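Local atomic coordinates of AxyAgu115A (Amphibacillus xylanus NBRC 15112, PDB entry 6NPS), a protein that probably hydrolyses alpha-linked glucuronic acid side groups of xylan, as a family 115 alpha-glucuronidase. Residues A[351-356]-A[411-416]; A[582-587]-A[638-643]; A[880-885]-A[890-895]; A[818-823]-A[831-836]; A[702-707]-A[714-719]. The protein carries 3 engineered substitutions. One frame throughout, in Å; residues are numbered along the deposited sequence.

Contact 1 of 5, residues A[351-356]-A[411-416]; sequences ALYKEV and FDYHGG
Tyr353 and Lys354 meet Tyr413, and these three side chains make the contact between 351-356 and 411-416. Both segments are loops that follow parallel strands, 348-351 and 405-410, of an eight-stranded sheet in a family of the TIM-barrel clan. They lie at the C-terminal ends of the strands, where TIM barrels carry their active sites.

The two segments touch by van der Waals contact alone; no hydrogen bond spans them. Tyr353 OH stands 3.7 Å from Tyr413 CE1, oblique to that ring. Lys354 and Tyr413 approach from opposite directions. Lys354 CE comes within 3.4 Å of Tyr413 OH. The lysine chain bends at its last torsion (chi4 -81°), and NZ stays slightly farther from the hydroxyl than CE does.

The polar links run outward. Tyr353 OH is hydrogen-bonded to Asn386 OD1 and to a bound glycerol, probably from the crystallisation liquor, which may mark a pocket. The Tyr353 ring stacks with that of His246.

Contacts within each loop place the side chains. A type II' beta turn from Tyr353 to Val356 is closed by Val356 N bonding to Tyr353 O at 3.0 Å. Lys354 CG lies 3.9 Å above the plane of the Tyr353 ring, offset toward its rim. Tyr413 is also touched by its own loop: Gly415 N lies 3.8 Å above the plane of its ring, offset toward the rim, and Gly416 O sits at the ring edge, in plane.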
# COMPACT_ATOMS: atom_id res chain seq x y z
N ALA A 351 -7.95 4.87 -44.67
CA ALA A 351 -7.33 5.08 -43.37
C ALA A 351 -6.40 3.92 -43.06
O ALA A 351 -6.85 2.77 -43.03
CB ALA A 351 -8.39 5.24 -42.30
N LEU A 352 -5.12 4.19 -42.83
CA LEU A 352 -4.23 3.18 -42.25
C LEU A 352 -4.25 3.27 -40.72
O LEU A 352 -3.23 3.46 -40.07
CB LEU A 352 -2.82 3.33 -42.79
CG LEU A 352 -2.80 3.41 -44.31
CD1 LEU A 352 -1.38 3.45 -44.81
CD2 LEU A 352 -3.58 2.24 -44.93
N TYR A 353 -5.46 3.16 -40.15
CA TYR A 353 -5.70 3.40 -38.72
C TYR A 353 -5.56 2.10 -37.93
O TYR A 353 -6.18 1.09 -38.29
CB TYR A 353 -7.09 4.01 -38.48
CG TYR A 353 -7.40 4.37 -37.02
CD1 TYR A 353 -6.65 5.35 -36.34
CD2 TYR A 353 -8.42 3.73 -36.32
CE1 TYR A 353 -6.92 5.68 -35.02
CE2 TYR A 353 -8.71 4.06 -35.00
CZ TYR A 353 -7.95 5.04 -34.34
OH TYR A 353 -8.20 5.38 -33.02
N LYS A 354 -4.78 2.15 -36.84
CA LYS A 354 -4.50 1.05 -35.91
C LYS A 354 -4.08 -0.22 -36.64
O LYS A 354 -3.04 -0.24 -37.32
CB LYS A 354 -5.71 0.76 -35.02
CG LYS A 354 -5.79 1.64 -33.77
CD LYS A 354 -7.21 1.72 -33.27
CE LYS A 354 -7.27 2.08 -31.80
NZ LYS A 354 -7.03 0.88 -30.96
N GLU A 355 -4.88 -1.29 -36.52
CA GLU A 355 -4.51 -2.57 -37.10
C GLU A 355 -4.39 -2.53 -38.62
O GLU A 355 -3.83 -3.47 -39.20
CB GLU A 355 -5.54 -3.65 -36.68
CG GLU A 355 -6.83 -3.65 -37.51
CD GLU A 355 -7.90 -2.69 -36.96
OE1 GLU A 355 -7.71 -2.11 -35.86
OE2 GLU A 355 -8.94 -2.50 -37.65
N VAL A 356 -4.89 -1.48 -39.27
CA VAL A 356 -4.87 -1.45 -40.74
C VAL A 356 -3.46 -1.17 -41.28
O VAL A 356 -3.10 -1.66 -42.36
CB VAL A 356 -5.90 -0.42 -41.28
CG1 VAL A 356 -5.98 -0.52 -42.82
CG2 VAL A 356 -7.28 -0.61 -40.64
N PHE A 411 -6.07 15.18 -30.20
CA PHE A 411 -6.08 15.99 -28.98
C PHE A 411 -6.98 15.39 -27.92
O PHE A 411 -7.09 15.97 -26.84
CB PHE A 411 -6.61 17.42 -29.25
CG PHE A 411 -5.77 18.24 -30.20
CD1 PHE A 411 -4.47 17.89 -30.51
CD2 PHE A 411 -6.30 19.40 -30.76
CE1 PHE A 411 -3.69 18.68 -31.34
CE2 PHE A 411 -5.53 20.18 -31.63
CZ PHE A 411 -4.23 19.82 -31.93
N ASP A 412 -7.66 14.28 -28.23
CA ASP A 412 -8.73 13.70 -27.41
C ASP A 412 -8.85 12.25 -27.83
O ASP A 412 -8.77 11.95 -29.02
CB ASP A 412 -10.03 14.48 -27.65
CG ASP A 412 -11.14 14.16 -26.65
OD1 ASP A 412 -11.72 13.05 -26.70
OD2 ASP A 412 -11.48 15.07 -25.83
N TYR A 413 -8.99 11.34 -26.87
CA TYR A 413 -9.08 9.94 -27.23
C TYR A 413 -9.84 9.15 -26.17
O TYR A 413 -9.55 9.25 -24.98
CB TYR A 413 -7.70 9.34 -27.44
CG TYR A 413 -7.72 7.88 -27.84
CD1 TYR A 413 -8.39 7.46 -29.00
CD2 TYR A 413 -7.04 6.92 -27.08
CE1 TYR A 413 -8.43 6.12 -29.37
CE2 TYR A 413 -7.03 5.61 -27.46
CZ TYR A 413 -7.72 5.21 -28.60
OH TYR A 413 -7.73 3.91 -28.97
N HIS A 414 -10.73 8.31 -26.62
CA HIS A 414 -11.50 7.42 -25.75
C HIS A 414 -10.96 6.02 -26.03
O HIS A 414 -11.34 5.40 -27.03
CB HIS A 414 -12.98 7.56 -26.09
CG HIS A 414 -13.90 6.75 -25.24
ND1 HIS A 414 -14.03 6.94 -23.87
CD2 HIS A 414 -14.76 5.75 -25.56
CE1 HIS A 414 -14.93 6.10 -23.40
NE2 HIS A 414 -15.39 5.37 -24.40
N GLY A 415 -10.10 5.50 -25.17
CA GLY A 415 -9.49 4.20 -25.42
C GLY A 415 -8.31 4.01 -24.49
O GLY A 415 -8.13 4.78 -23.55
N GLY A 416 -7.50 2.99 -24.77
CA GLY A 416 -6.37 2.68 -23.90
C GLY A 416 -5.08 3.44 -24.22
O GLY A 416 -4.94 4.02 -25.30

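Contact 2 of 5, residues A[582-587]-A[638-643]; sequences QKMWLL and EHIGFV
Trp585 touches both Ile640 and Gly641 with one atom, CZ2. That corner of the indole is the tight part of the contact. Trp585 CZ2 lies 3.7 Å from Gly641 CA and 3.8 Å from Ile640 CG2. Gly641 has a positive phi of 65°, and a side chain there would crowd the indole. Met584 fills in beside it. Its chain runs extended and then bends at chi3 (74°), which lays CE over one face of the Trp585 ring, offset toward the rim. From there Met584 CE reaches Ile640 CG2 at 4.0 Å.

Next to this corner, at NE1, the join is looser and goes through a water. The water accepts from Gly641 N at 2.8 Å and, weakly, from Trp585 NE1 at 3.0 Å. Farther along the loop, Phe642 points away from the helix. At the opposite end, Glu638 packs on Lys663 of the second subunit.

The contact fastens helix 564-596 to the loop after helix 601-629, and Leu613 of that second helix packs against both Met584 and Ile640. The direct contact is apolar throughout. The shared water, held only weakly by Trp585 NE1, therefore links the two segments where no direct hydrogen bond does.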
# COMPACT_ATOMS: atom_id res chain seq x y z
N GLN A 582 -4.19 18.41 -10.54
CA GLN A 582 -2.81 18.01 -10.27
C GLN A 582 -2.47 18.25 -8.79
O GLN A 582 -1.94 17.37 -8.11
CB GLN A 582 -1.84 18.78 -11.15
CG GLN A 582 -2.04 18.61 -12.64
CD GLN A 582 -1.31 17.40 -13.18
OE1 GLN A 582 -0.28 17.00 -12.64
NE2 GLN A 582 -1.84 16.81 -14.25
N LYS A 583 -2.81 19.44 -8.29
CA LYS A 583 -2.51 19.80 -6.90
C LYS A 583 -3.15 18.82 -5.93
O LYS A 583 -2.52 18.41 -4.94
CB LYS A 583 -3.00 21.21 -6.65
CG LYS A 583 -2.91 21.70 -5.20
CD LYS A 583 -3.44 23.15 -5.17
CE LYS A 583 -3.51 23.75 -3.76
NZ LYS A 583 -4.35 25.01 -3.89
N MET A 584 -4.40 18.48 -6.17
CA MET A 584 -5.12 17.55 -5.31
C MET A 584 -4.35 16.26 -5.14
O MET A 584 -4.20 15.76 -4.02
CB MET A 584 -6.50 17.25 -5.90
CG MET A 584 -7.29 16.23 -5.06
SD MET A 584 -8.91 15.91 -5.85
CE MET A 584 -8.40 14.91 -7.24
N TRP A 585 -3.89 15.69 -6.25
CA TRP A 585 -3.18 14.42 -6.19
C TRP A 585 -1.80 14.54 -5.57
O TRP A 585 -1.33 13.62 -4.92
CB TRP A 585 -3.08 13.82 -7.59
CG TRP A 585 -4.39 13.23 -8.07
CD1 TRP A 585 -5.13 13.64 -9.14
CD2 TRP A 585 -5.08 12.11 -7.50
NE1 TRP A 585 -6.24 12.84 -9.28
CE2 TRP A 585 -6.24 11.89 -8.29
CE3 TRP A 585 -4.81 11.26 -6.40
CZ2 TRP A 585 -7.15 10.86 -8.02
CZ3 TRP A 585 -5.71 10.24 -6.13
CH2 TRP A 585 -6.87 10.04 -6.95
N LEU A 586 -1.09 15.63 -5.88
CA LEU A 586 0.22 15.87 -5.30
C LEU A 586 0.12 16.03 -3.78
O LEU A 586 0.93 15.46 -3.04
CB LEU A 586 0.86 17.10 -5.93
CG LEU A 586 1.22 16.93 -7.41
CD1 LEU A 586 1.58 18.30 -7.96
CD2 LEU A 586 2.36 16.00 -7.56
N LEU A 587 -0.87 16.79 -3.30
CA LEU A 587 -1.12 16.87 -1.85
C LEU A 587 -1.51 15.52 -1.26
O LEU A 587 -1.17 15.22 -0.11
CB LEU A 587 -2.23 17.91 -1.56
CG LEU A 587 -1.85 19.35 -1.85
CD1 LEU A 587 -3.10 20.19 -1.80
CD2 LEU A 587 -0.79 19.94 -0.77
N GLU A 638 -16.53 12.39 -16.43
CA GLU A 638 -15.74 11.88 -15.31
C GLU A 638 -14.28 11.98 -15.66
O GLU A 638 -13.88 11.60 -16.77
CB GLU A 638 -16.08 10.42 -15.00
CG GLU A 638 -17.42 10.21 -14.34
CD GLU A 638 -17.52 10.93 -13.01
OE1 GLU A 638 -16.57 10.81 -12.20
OE2 GLU A 638 -18.53 11.64 -12.79
N HIS A 639 -13.47 12.48 -14.72
CA HIS A 639 -12.08 12.75 -15.04
C HIS A 639 -11.10 12.49 -13.89
O HIS A 639 -9.91 12.79 -14.04
CB HIS A 639 -11.94 14.18 -15.54
CG HIS A 639 -12.51 15.19 -14.60
ND1 HIS A 639 -13.85 15.51 -14.56
CD2 HIS A 639 -11.91 15.94 -13.63
CE1 HIS A 639 -14.06 16.41 -13.62
NE2 HIS A 639 -12.90 16.70 -13.05
N ILE A 640 -11.55 11.93 -12.77
CA ILE A 640 -10.71 11.80 -11.58
C ILE A 640 -10.42 10.33 -11.33
O ILE A 640 -11.35 9.52 -11.20
CB ILE A 640 -11.36 12.47 -10.35
CG1 ILE A 640 -11.32 14.00 -10.53
CG2 ILE A 640 -10.55 12.09 -9.03
CD1 ILE A 640 -12.22 14.75 -9.52
N GLY A 641 -9.13 9.99 -11.20
CA GLY A 641 -8.73 8.70 -10.63
C GLY A 641 -9.14 7.48 -11.43
O GLY A 641 -9.58 6.48 -10.85
N PHE A 642 -9.00 7.52 -12.76
CA PHE A 642 -9.35 6.34 -13.55
C PHE A 642 -8.48 5.17 -13.09
O PHE A 642 -7.30 5.35 -12.82
CB PHE A 642 -9.12 6.57 -15.06
CG PHE A 642 -10.21 7.33 -15.73
CD1 PHE A 642 -11.04 8.20 -15.00
CD2 PHE A 642 -10.46 7.17 -17.10
CE1 PHE A 642 -12.07 8.91 -15.64
CE2 PHE A 642 -11.44 7.89 -17.75
CZ PHE A 642 -12.27 8.76 -17.04
N VAL A 643 -9.08 3.99 -12.96
CA VAL A 643 -8.33 2.76 -12.73
C VAL A 643 -8.39 1.84 -13.95
O VAL A 643 -7.76 0.77 -13.92
CB VAL A 643 -8.85 1.99 -11.49
CG1 VAL A 643 -8.85 2.87 -10.26
CG2 VAL A 643 -10.23 1.46 -11.75
O HOH W 1 -7.13 11.87 -11.96

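Contact 3 of 5, residues A[880-885]-A[890-895]; sequences AGIQVN and DVINVL
Ile882 and Asp890 are joined by two backbone hydrogen bonds, as are Ala880 and Ile892. The two antiparallel strands, 879-884 and 890-893, form a beta hairpin in the family 115 C-terminal domain. Asp890 N to Ile882 O is 2.8 Å and nearly straight at hydrogen (175°). The return bond, Ile882 N to Asp890 O, is 2.9 Å, with its donor tilted from the carbonyl plane. The other pair is held by Ile892 N to Ala880 O at 2.9 Å and by Ala880 N to Ile892 O at 3.0 Å.

Gly881 and Val891 form the non-hydrogen-bonded pair between them. Weaker CA-H...O contacts help here, with Val891 CA 3.4 Å from Ala880 O.

Side-chain packing comes next. Ala880, Ile882, Asp890 and Ile892 share one face of the hairpin. Ile882 CG1 sits between its backbone N and carbonyl carbon (chi1 71°), and from there it lies alongside Asp890, touching its CB and O. Ile882 CG2 meets Ile892 CD1 at 4.3 Å. Ile882 also packs on Leu862 and Phe864 of strand 858-866 and on Thr919 and Ile921 of strand 915-923. It therefore ties the hairpin to the buried interior of the domain. On its other edge, strand 879-884 pairs with strand 926-934 through Gly881 and Tyr933.

Beyond Ile892, Val894 turns back and sets CG1 4.1 Å from Ala880 CB. The chain leaves the strand in an Asx turn. Leu895 N bonds to Asn893 OD1 at 3.0 Å, from above the plane of the amide carbonyl.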
# COMPACT_ATOMS: atom_id res chain seq x y z
N ALA A 880 20.51 5.25 -32.29
CA ALA A 880 21.34 6.42 -32.06
C ALA A 880 22.79 5.95 -31.95
O ALA A 880 23.05 4.77 -31.71
CB ALA A 880 20.88 7.19 -30.81
N GLY A 881 23.73 6.87 -32.14
CA GLY A 881 25.14 6.56 -32.03
C GLY A 881 25.68 7.12 -30.72
O GLY A 881 25.36 8.26 -30.35
N ILE A 882 26.47 6.31 -30.02
CA ILE A 882 27.19 6.81 -28.85
C ILE A 882 28.67 6.51 -29.00
O ILE A 882 29.06 5.43 -29.45
CB ILE A 882 26.67 6.24 -27.51
CG1 ILE A 882 27.02 4.77 -27.35
CG2 ILE A 882 25.16 6.47 -27.36
CD1 ILE A 882 27.09 4.31 -25.91
N GLN A 883 29.49 7.48 -28.61
CA GLN A 883 30.93 7.28 -28.58
C GLN A 883 31.48 7.86 -27.30
O GLN A 883 31.23 9.03 -26.98
CB GLN A 883 31.60 7.93 -29.78
CG GLN A 883 33.08 7.75 -29.77
CD GLN A 883 33.71 8.40 -30.95
OE1 GLN A 883 33.09 9.23 -31.61
NE2 GLN A 883 34.95 8.04 -31.25
N VAL A 884 32.23 7.04 -26.57
CA VAL A 884 32.85 7.43 -25.31
C VAL A 884 34.34 7.58 -25.55
O VAL A 884 35.00 6.61 -25.95
CB VAL A 884 32.56 6.41 -24.20
CG1 VAL A 884 33.35 6.73 -22.92
CG2 VAL A 884 31.08 6.37 -23.94
N ASN A 885 34.86 8.78 -25.33
CA ASN A 885 36.29 9.08 -25.49
C ASN A 885 36.69 8.70 -26.92
O ASN A 885 36.04 9.15 -27.88
CB ASN A 885 37.07 8.39 -24.37
CG ASN A 885 36.68 8.88 -22.98
OD1 ASN A 885 36.50 10.08 -22.75
ND2 ASN A 885 36.56 7.95 -22.04
N ASP A 890 29.27 3.16 -31.09
CA ASP A 890 28.35 2.05 -30.93
C ASP A 890 26.97 2.53 -31.34
O ASP A 890 26.44 3.48 -30.77
CB ASP A 890 28.33 1.54 -29.49
CG ASP A 890 27.64 0.20 -29.36
OD1 ASP A 890 27.52 -0.52 -30.39
OD2 ASP A 890 27.20 -0.13 -28.24
N VAL A 891 26.38 1.88 -32.34
CA VAL A 891 25.03 2.21 -32.77
C VAL A 891 24.06 1.33 -31.99
O VAL A 891 24.10 0.10 -32.07
CB VAL A 891 24.89 2.02 -34.29
CG1 VAL A 891 23.46 2.32 -34.72
CG2 VAL A 891 25.90 2.90 -35.00
N ILE A 892 23.21 1.96 -31.18
CA ILE A 892 22.40 1.27 -30.18
C ILE A 892 20.94 1.45 -30.53
O ILE A 892 20.54 2.52 -31.02
CB ILE A 892 22.67 1.75 -28.73
CG1 ILE A 892 22.36 3.24 -28.58
CG2 ILE A 892 24.10 1.45 -28.26
CD1 ILE A 892 21.93 3.62 -27.18
N ASN A 893 20.15 0.41 -30.30
CA ASN A 893 18.70 0.46 -30.43
C ASN A 893 18.13 1.07 -29.17
O ASN A 893 18.35 0.53 -28.08
CB ASN A 893 18.15 -0.95 -30.66
CG ASN A 893 16.63 -0.99 -30.90
OD1 ASN A 893 15.94 0.04 -30.92
ND2 ASN A 893 16.10 -2.20 -31.12
N VAL A 894 17.37 2.16 -29.30
CA VAL A 894 16.87 2.85 -28.11
C VAL A 894 15.47 2.37 -27.73
O VAL A 894 14.85 2.93 -26.82
CB VAL A 894 16.86 4.39 -28.30
CG1 VAL A 894 18.27 4.89 -28.61
CG2 VAL A 894 15.88 4.80 -29.39
N LEU A 895 14.98 1.34 -28.39
CA LEU A 895 13.66 0.75 -28.10
C LEU A 895 13.77 -0.58 -27.35
O LEU A 895 14.77 -1.29 -27.47
CB LEU A 895 12.89 0.49 -29.40
CG LEU A 895 12.53 1.74 -30.20
CD1 LEU A 895 11.75 1.36 -31.42
CD2 LEU A 895 11.74 2.68 -29.35

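Contact 4 of 5, residues A[818-823]-A[831-836]; sequences EVLDGY and KAFPTD
Glu818 packs its aliphatic part on the Phe833 ring and bonds to Lys831 through its backbone. CG of Glu818 lies beside its backbone N (chi1 -65°), and from there it comes within 3.5 Å of Phe833 CD2, oblique to the ring. Glu818 CB is also close, at 3.7 Å from the same Phe833 CD2. The chain then bends at chi2. Its carboxylate stands nearly perpendicular to the ring, and OE2 forms a salt bridge with Arg816.

Lys831 supplies the polar link. Glu818 N donates to Lys831 O at 2.9 Å, and Lys831 N donates back to Glu818 O at 3.1 Å. This is an antiparallel hydrogen-bonded pair in the hairpin of strands 814-821 and 828-833, part of the C-terminal domain. Beyond its CB, which touches Leu820 CD1 at 4.1 Å, Lys831 runs fully extended. NZ reaches a salt bridge with Glu433 on helix 428-440, and this joins the hairpin to the TIM-barrel-clan region.

Phe833 is buried and bridges two neighbours, since its CZ also meets Leu820 CD2 at 4.2 Å. Replacing the phenylalanine with a serine would probably leave Glu818 CG and Leu820 CD2 without their shared apolar partner. A cis peptide follows, leading into Pro834.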
# COMPACT_ATOMS: atom_id res chain seq x y z
N GLU A 818 19.29 20.58 -32.91
CA GLU A 818 18.67 21.83 -32.51
C GLU A 818 18.07 21.67 -31.12
O GLU A 818 17.52 20.60 -30.80
CB GLU A 818 17.56 22.22 -33.49
CG GLU A 818 18.03 22.55 -34.89
CD GLU A 818 18.39 24.01 -35.06
OE1 GLU A 818 18.38 24.75 -34.05
OE2 GLU A 818 18.69 24.42 -36.20
N VAL A 819 18.07 22.74 -30.33
CA VAL A 819 17.39 22.73 -29.03
C VAL A 819 15.96 23.16 -29.27
O VAL A 819 15.72 24.24 -29.83
CB VAL A 819 18.07 23.66 -28.02
CG1 VAL A 819 17.29 23.64 -26.65
CG2 VAL A 819 19.57 23.29 -27.82
N LEU A 820 15.01 22.32 -28.84
CA LEU A 820 13.59 22.63 -28.84
C LEU A 820 13.26 23.21 -27.47
O LEU A 820 13.15 22.46 -26.50
CB LEU A 820 12.76 21.39 -29.15
CG LEU A 820 13.00 20.76 -30.53
CD1 LEU A 820 12.21 19.42 -30.73
CD2 LEU A 820 12.54 21.73 -31.57
N ASP A 821 13.09 24.53 -27.39
CA ASP A 821 12.83 25.20 -26.12
C ASP A 821 11.54 24.69 -25.51
O ASP A 821 10.54 24.50 -26.21
CB ASP A 821 12.72 26.71 -26.32
CG ASP A 821 13.97 27.34 -26.93
OD1 ASP A 821 15.06 26.73 -26.83
OD2 ASP A 821 13.86 28.45 -27.50
N GLY A 822 11.58 24.43 -24.20
CA GLY A 822 10.37 24.04 -23.47
C GLY A 822 9.82 22.67 -23.81
O GLY A 822 8.77 22.30 -23.30
N TYR A 823 10.52 21.90 -24.63
CA TYR A 823 9.99 20.61 -25.06
C TYR A 823 10.11 19.59 -23.93
O TYR A 823 10.97 19.70 -23.05
CB TYR A 823 10.75 20.15 -26.31
CG TYR A 823 10.11 19.01 -27.04
CD1 TYR A 823 10.35 17.72 -26.64
CD2 TYR A 823 9.27 19.21 -28.14
CE1 TYR A 823 9.79 16.67 -27.27
CE2 TYR A 823 8.69 18.13 -28.80
CZ TYR A 823 8.96 16.86 -28.35
OH TYR A 823 8.42 15.74 -28.95
N LYS A 831 17.05 17.54 -30.95
CA LYS A 831 16.58 16.70 -32.05
C LYS A 831 17.36 17.10 -33.29
O LYS A 831 17.67 18.27 -33.48
CB LYS A 831 15.06 16.87 -32.25
CG LYS A 831 14.52 16.00 -33.37
CD LYS A 831 13.03 16.25 -33.60
CE LYS A 831 12.52 15.37 -34.72
NZ LYS A 831 11.07 15.55 -35.00
N ALA A 832 17.70 16.12 -34.13
CA ALA A 832 18.45 16.43 -35.34
C ALA A 832 17.54 16.96 -36.44
O ALA A 832 16.43 16.46 -36.65
CB ALA A 832 19.19 15.19 -35.85
N PHE A 833 18.01 17.99 -37.15
CA PHE A 833 17.31 18.51 -38.33
C PHE A 833 18.27 18.52 -39.51
O PHE A 833 19.44 18.89 -39.34
CB PHE A 833 16.78 19.94 -38.11
CG PHE A 833 15.63 20.02 -37.17
CD1 PHE A 833 14.32 20.14 -37.65
CD2 PHE A 833 15.84 19.97 -35.80
CE1 PHE A 833 13.24 20.19 -36.76
CE2 PHE A 833 14.77 20.02 -34.92
CZ PHE A 833 13.48 20.13 -35.39
N PRO A 834 17.81 18.20 -40.74
CA PRO A 834 16.44 17.82 -41.14
C PRO A 834 15.96 16.51 -40.50
O PRO A 834 16.78 15.66 -40.18
CB PRO A 834 16.55 17.66 -42.68
CG PRO A 834 17.72 18.46 -43.06
CD PRO A 834 18.70 18.35 -41.90
N THR A 835 14.65 16.35 -40.32
CA THR A 835 14.09 15.25 -39.52
C THR A 835 13.86 13.96 -40.30
O THR A 835 13.59 12.95 -39.67
CB THR A 835 12.72 15.62 -38.93
OG1 THR A 835 11.78 15.82 -40.00
CG2 THR A 835 12.81 16.85 -38.12
N ASP A 836 13.92 13.97 -41.63
CA ASP A 836 13.56 12.82 -42.43
C ASP A 836 14.76 12.03 -42.94
O ASP A 836 14.57 11.02 -43.63
CB ASP A 836 12.70 13.24 -43.62
CG ASP A 836 13.37 14.30 -44.50
OD1 ASP A 836 14.03 15.23 -43.98
OD2 ASP A 836 13.20 14.22 -45.74

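Contact 5 of 5, residues A[702-707]-A[714-719]; sequences FTISSV and YHISTD
Tyr714, early in the part of strand 712-718 that makes the contact, has CD1 of Ile704 over one face of its ring. The two strands do not pair here. Strand 700-706 belongs to an antiparallel sheet and strand 712-718 to a mixed one, and their side chains meet between the layers of a beta sandwich. Tyr714 CG takes the position between its backbone N and carbonyl carbon (chi1 53°), which turns one ring face to Ile704. CD1 of Ile704 lies 3.8 Å from the Tyr714 ring centroid, 17° off the ring normal, a CH-pi contact over the face. The nearest ring atom is Tyr714 CD1, 3.7 Å from Ile704 CD1. A glycine in place of this tyrosine would probably open a gap next to Ile704 CD1 and leave that methyl without its aromatic support.

His715 points away from the first strand, and its ND1 bonds to Asn729. Ile716 points toward strand 700-706. Its CD1 meets Ile704 CD1 at 4.0 Å, methyl to methyl, so the end of Ile704 is shared by Tyr714 and Ile716. On its own sheet Ile716 packs on Ile759 of strand 754-763. At the end of the strand, Thr718 OG1 is hydrogen-bonded to the backbone oxygens of Gln720 and Leu723.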
# COMPACT_ATOMS: atom_id res chain seq x y z
N PHE A 702 16.68 20.63 6.69
CA PHE A 702 16.02 19.43 7.19
C PHE A 702 14.82 19.86 8.01
O PHE A 702 14.68 21.03 8.37
CB PHE A 702 17.00 18.56 7.99
CG PHE A 702 17.54 19.18 9.24
CD1 PHE A 702 18.72 19.95 9.22
CD2 PHE A 702 16.91 18.97 10.47
CE1 PHE A 702 19.25 20.49 10.40
CE2 PHE A 702 17.41 19.49 11.65
CZ PHE A 702 18.60 20.27 11.63
N THR A 703 13.92 18.91 8.31
CA THR A 703 12.69 19.22 9.01
C THR A 703 12.60 18.39 10.27
O THR A 703 13.10 17.25 10.32
CB THR A 703 11.49 18.99 8.06
OG1 THR A 703 11.65 19.83 6.92
CG2 THR A 703 10.14 19.33 8.72
N ILE A 704 12.00 18.97 11.30
CA ILE A 704 11.65 18.29 12.54
C ILE A 704 10.12 18.33 12.67
O ILE A 704 9.52 19.41 12.57
CB ILE A 704 12.32 18.96 13.76
CG1 ILE A 704 13.83 19.09 13.55
CG2 ILE A 704 12.03 18.19 15.07
CD1 ILE A 704 14.47 20.08 14.51
N SER A 705 9.50 17.15 12.91
CA SER A 705 8.05 16.99 12.84
C SER A 705 7.52 16.25 14.05
O SER A 705 8.10 15.26 14.50
CB SER A 705 7.61 16.20 11.60
OG SER A 705 8.08 16.84 10.44
N SER A 706 6.34 16.70 14.50
CA SER A 706 5.60 16.06 15.58
C SER A 706 4.94 14.75 15.14
O SER A 706 4.30 14.67 14.08
CB SER A 706 4.49 16.98 16.09
OG SER A 706 5.01 18.17 16.63
N VAL A 707 5.01 13.75 16.02
CA VAL A 707 4.20 12.54 15.90
C VAL A 707 3.22 12.42 17.04
O VAL A 707 2.37 11.53 16.99
CB VAL A 707 5.06 11.27 15.83
CG1 VAL A 707 5.95 11.31 14.61
CG2 VAL A 707 5.88 11.13 17.09
N TYR A 714 13.54 20.35 21.03
CA TYR A 714 14.73 19.88 20.34
C TYR A 714 15.89 20.84 20.62
O TYR A 714 15.67 22.01 20.95
CB TYR A 714 14.47 19.75 18.80
CG TYR A 714 13.91 20.99 18.14
CD1 TYR A 714 14.75 21.98 17.64
CD2 TYR A 714 12.53 21.18 18.01
CE1 TYR A 714 14.25 23.12 17.03
CE2 TYR A 714 12.01 22.31 17.40
CZ TYR A 714 12.88 23.28 16.92
OH TYR A 714 12.39 24.41 16.32
N HIS A 715 17.12 20.34 20.49
CA HIS A 715 18.33 21.16 20.63
C HIS A 715 19.31 20.79 19.52
O HIS A 715 19.63 19.61 19.31
CB HIS A 715 18.98 20.95 22.02
CG HIS A 715 17.98 20.89 23.14
ND1 HIS A 715 17.35 22.02 23.65
CD2 HIS A 715 17.47 19.84 23.83
CE1 HIS A 715 16.51 21.66 24.61
NE2 HIS A 715 16.56 20.34 24.73
N ILE A 716 19.77 21.79 18.78
CA ILE A 716 20.60 21.59 17.60
C ILE A 716 21.98 22.20 17.84
O ILE A 716 22.09 23.36 18.25
CB ILE A 716 19.92 22.22 16.37
CG1 ILE A 716 18.59 21.51 16.13
CG2 ILE A 716 20.81 22.12 15.15
CD1 ILE A 716 17.54 22.40 15.46
N SER A 717 23.04 21.45 17.55
CA SER A 717 24.37 22.01 17.60
C SER A 717 25.21 21.41 16.48
O SER A 717 24.87 20.36 15.92
CB SER A 717 25.05 21.77 18.95
OG SER A 717 25.22 20.38 19.15
N THR A 718 26.30 22.09 16.14
CA THR A 718 27.22 21.59 15.14
C THR A 718 28.61 21.47 15.72
O THR A 718 28.94 22.05 16.76
CB THR A 718 27.26 22.46 13.86
OG1 THR A 718 28.08 23.60 14.11
CG2 THR A 718 25.88 22.91 13.43
N ASP A 719 29.45 20.68 15.06
CA ASP A 719 30.77 20.38 15.58
C ASP A 719 31.88 21.08 14.80
O ASP A 719 33.03 20.66 14.90
CB ASP A 719 31.00 18.87 15.58
CG ASP A 719 31.19 18.31 14.17
OD1 ASP A 719 30.92 19.01 13.16
OD2 ASP A 719 31.63 17.13 14.10

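Along the chain the contacts run in series, in the order 1, 2, 5, 4, 3. Contact 1 lies in loops at the strand ends of the TIM-barrel-clan region. Contact 2 joins a long helix to a loop, with nearest atoms about 7 Å from contact 1. Contact 5 is remote, its centre about 55 Å from that of contact 1, in a separate beta sandwich. Contacts 3 and 4 are both hairpins of the C-terminal domain, with centres about 18 Å apart. Contact 4 faces helix 428-440, which follows the loop holding 411-416, so the C-terminal domain packs against the barrel region. No two contacts touch. They sample the barrel region, the helical part, a beta sandwich and, twice, the C-terminal domain.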